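Local atomic coordinates of ankyrin-repeat protein (Cryptosporidium parvum, PDB entry 2W4S), a protein that probably binds RNA through the domain present here, which belongs to the RNA-binding family of the snRNA and snoRNA transport factor PHAX. Residues 40-43 / 44-48. Residues are numbered along the deposited sequence; the frame is centred on the assembly and turned at random.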
loop_
_atom_site.group_PDB
_atom_site.type_symbol
_atom_site.label_atom_id
_atom_site.label_comp_id
_atom_site.label_asym_id
_atom_site.label_seq_id
_atom_site.Cartn_x
_atom_site.Cartn_y
_atom_site.Cartn_z
ATOM N N GLN C 40 -7.751 -0.504 3.861
ATOM C CA GLN C 40 -8.853 -1.036 3.024
ATOM C C GLN C 40 -9.321 -0.041 1.979
ATOM O O GLN C 40 -9.652 -0.437 0.862
ATOM C CB GLN C 40 -10.062 -1.466 3.859
ATOM C CG GLN C 40 -9.929 -2.824 4.529
ATOM C CD GLN C 40 -11.154 -3.205 5.391
ATOM O OE1 GLN C 40 -11.021 -3.819 6.467
ATOM N NE2 GLN C 40 -12.349 -2.835 4.918
ATOM N N LEU C 41 -9.352 1.241 2.342
ATOM C CA LEU C 41 -9.709 2.307 1.393
ATOM C C LEU C 41 -8.626 2.472 0.286
ATOM O O LEU C 41 -8.941 2.686 -0.893
ATOM C CB LEU C 41 -9.898 3.609 2.169
ATOM C CG LEU C 41 -10.858 4.718 1.766
ATOM C CD1 LEU C 41 -12.292 4.204 1.516
ATOM C CD2 LEU C 41 -10.851 5.713 2.892
ATOM N N TYR C 42 -7.357 2.381 0.693
ATOM C CA TYR C 42 -6.213 2.525 -0.212
ATOM C C TYR C 42 -6.233 1.370 -1.199
ATOM O O TYR C 42 -6.143 1.564 -2.414
ATOM C CB TYR C 42 -4.909 2.579 0.591
ATOM C CG TYR C 42 -3.663 2.443 -0.241
ATOM C CD1 TYR C 42 -3.445 3.278 -1.317
ATOM C CD2 TYR C 42 -2.700 1.484 0.055
ATOM C CE1 TYR C 42 -2.330 3.158 -2.092
ATOM C CE2 TYR C 42 -1.538 1.353 -0.728
ATOM C CZ TYR C 42 -1.369 2.198 -1.796
ATOM O OH TYR C 42 -0.262 2.133 -2.581
ATOM N N GLU C 43 -6.429 0.172 -0.652
ATOM C CA GLU C 43 -6.582 -1.034 -1.448
ATOM C C GLU C 43 -7.715 -0.946 -2.452
ATOM O O GLU C 43 -7.530 -1.319 -3.631
ATOM C CB GLU C 43 -6.818 -2.248 -0.569
ATOM C CG GLU C 43 -6.952 -3.475 -1.419
ATOM C CD GLU C 43 -7.512 -4.658 -0.685
ATOM O OE1 GLU C 43 -8.131 -4.482 0.402
ATOM O OE2 GLU C 43 -7.322 -5.779 -1.218
ATOM N N ASN C 44 -8.879 -0.473 -1.987
ATOM C CA ASN C 44 -10.065 -0.357 -2.830
ATOM C C ASN C 44 -9.859 0.618 -3.952
ATOM O O ASN C 44 -10.304 0.365 -5.061
ATOM C CB ASN C 44 -11.298 0.011 -2.011
ATOM C CG ASN C 44 -11.812 -1.156 -1.180
ATOM O OD1 ASN C 44 -11.731 -2.313 -1.600
ATOM N ND2 ASN C 44 -12.310 -0.866 0.026
ATOM N N ALA C 45 -9.166 1.719 -3.659
ATOM C CA ALA C 45 -8.768 2.724 -4.661
ATOM C C ALA C 45 -7.865 2.090 -5.687
ATOM O O ALA C 45 -7.988 2.372 -6.882
ATOM C CB ALA C 45 -8.055 3.903 -4.012
ATOM N N MET C 46 -6.949 1.236 -5.215
ATOM C CA MET C 46 -6.060 0.472 -6.117
ATOM C C MET C 46 -6.831 -0.497 -6.995
ATOM O O MET C 46 -6.514 -0.612 -8.167
ATOM C CB MET C 46 -4.946 -0.243 -5.353
ATOM C CG MET C 46 -3.735 0.645 -5.021
ATOM S SD MET C 46 -2.291 -0.199 -4.291
ATOM C CE MET C 46 -3.009 -0.936 -2.797
ATOM N N LYS C 47 -7.855 -1.165 -6.447
ATOM C CA LYS C 47 -8.676 -2.132 -7.238
ATOM C C LYS C 47 -9.415 -1.448 -8.361
ATOM O O LYS C 47 -9.434 -1.945 -9.509
ATOM C CB LYS C 47 -9.686 -2.881 -6.377
ATOM C CG LYS C 47 -9.045 -3.853 -5.445
ATOM C CD LYS C 47 -10.043 -4.729 -4.756
ATOM C CE LYS C 47 -9.268 -5.684 -3.851
ATOM N NZ LYS C 47 -10.089 -6.830 -3.390
ATOM N N VAL C 48 -9.988 -0.296 -8.025
ATOM C CA VAL C 48 -10.605 0.598 -8.992
ATOM C C VAL C 48 -9.604 1.026 -10.062
ATOM O O VAL C 48 -9.936 1.028 -11.252
ATOM C CB VAL C 48 -11.242 1.870 -8.311
ATOM C CG1 VAL C 48 -11.757 2.819 -9.365
ATOM C CG2 VAL C 48 -12.373 1.486 -7.389
#
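One face of the Tyr42 ring carries the end of the Met46 side chain. The methyl CE sits over this face, 3.7 Å from the ring centroid and 24° off the normal, in a CH-pi contact. It is shifted toward the rim, and CE2 of Tyr42 lies 3.4 Å from CE of Met46. The sulfur SD of Met46 approaches more obliquely, 4.1 Å from the same centroid, which makes this a Met-aromatic contact. With CG anti to the backbone N (chi1 168°), the Tyr42 ring lies on the side of the following turn, where Met46 can reach it. The Met46 chain bends at chi3 (-59°), which folds its methyl back over the ring. The Tyr42 hydroxyl is hydrogen-bonded to Tyr42 OH of the second subunit, and Met46 also packs on Tyr42 of that subunit. Within one chain, Tyr42 and Met46 are i to i+4 neighbours on helix 24-50, in the PHAX-type RNA-binding domain, built here of helices and loops without strands. Four successive alpha-helical backbone bonds join residues 40-43 to residues 44-47, among them Met46 N to Tyr42 O at 2.9 Å and Lys47 N to Glu43 O at 2.8 Å. On another side of the helix, Glu43 and Lys47 are both extended beyond CG. Their ends meet in a long salt bridge, OE2 of Glu43 to NZ of Lys47 at 3.7 Å. The methylene CE of Lys47 is closer to OE2 of Glu43, at 3.3 Å. That oxygen also hydrogen-bonds to Thr16 OG1 of the second subunit. Leu41 and Ala45 lie against helix 65-78.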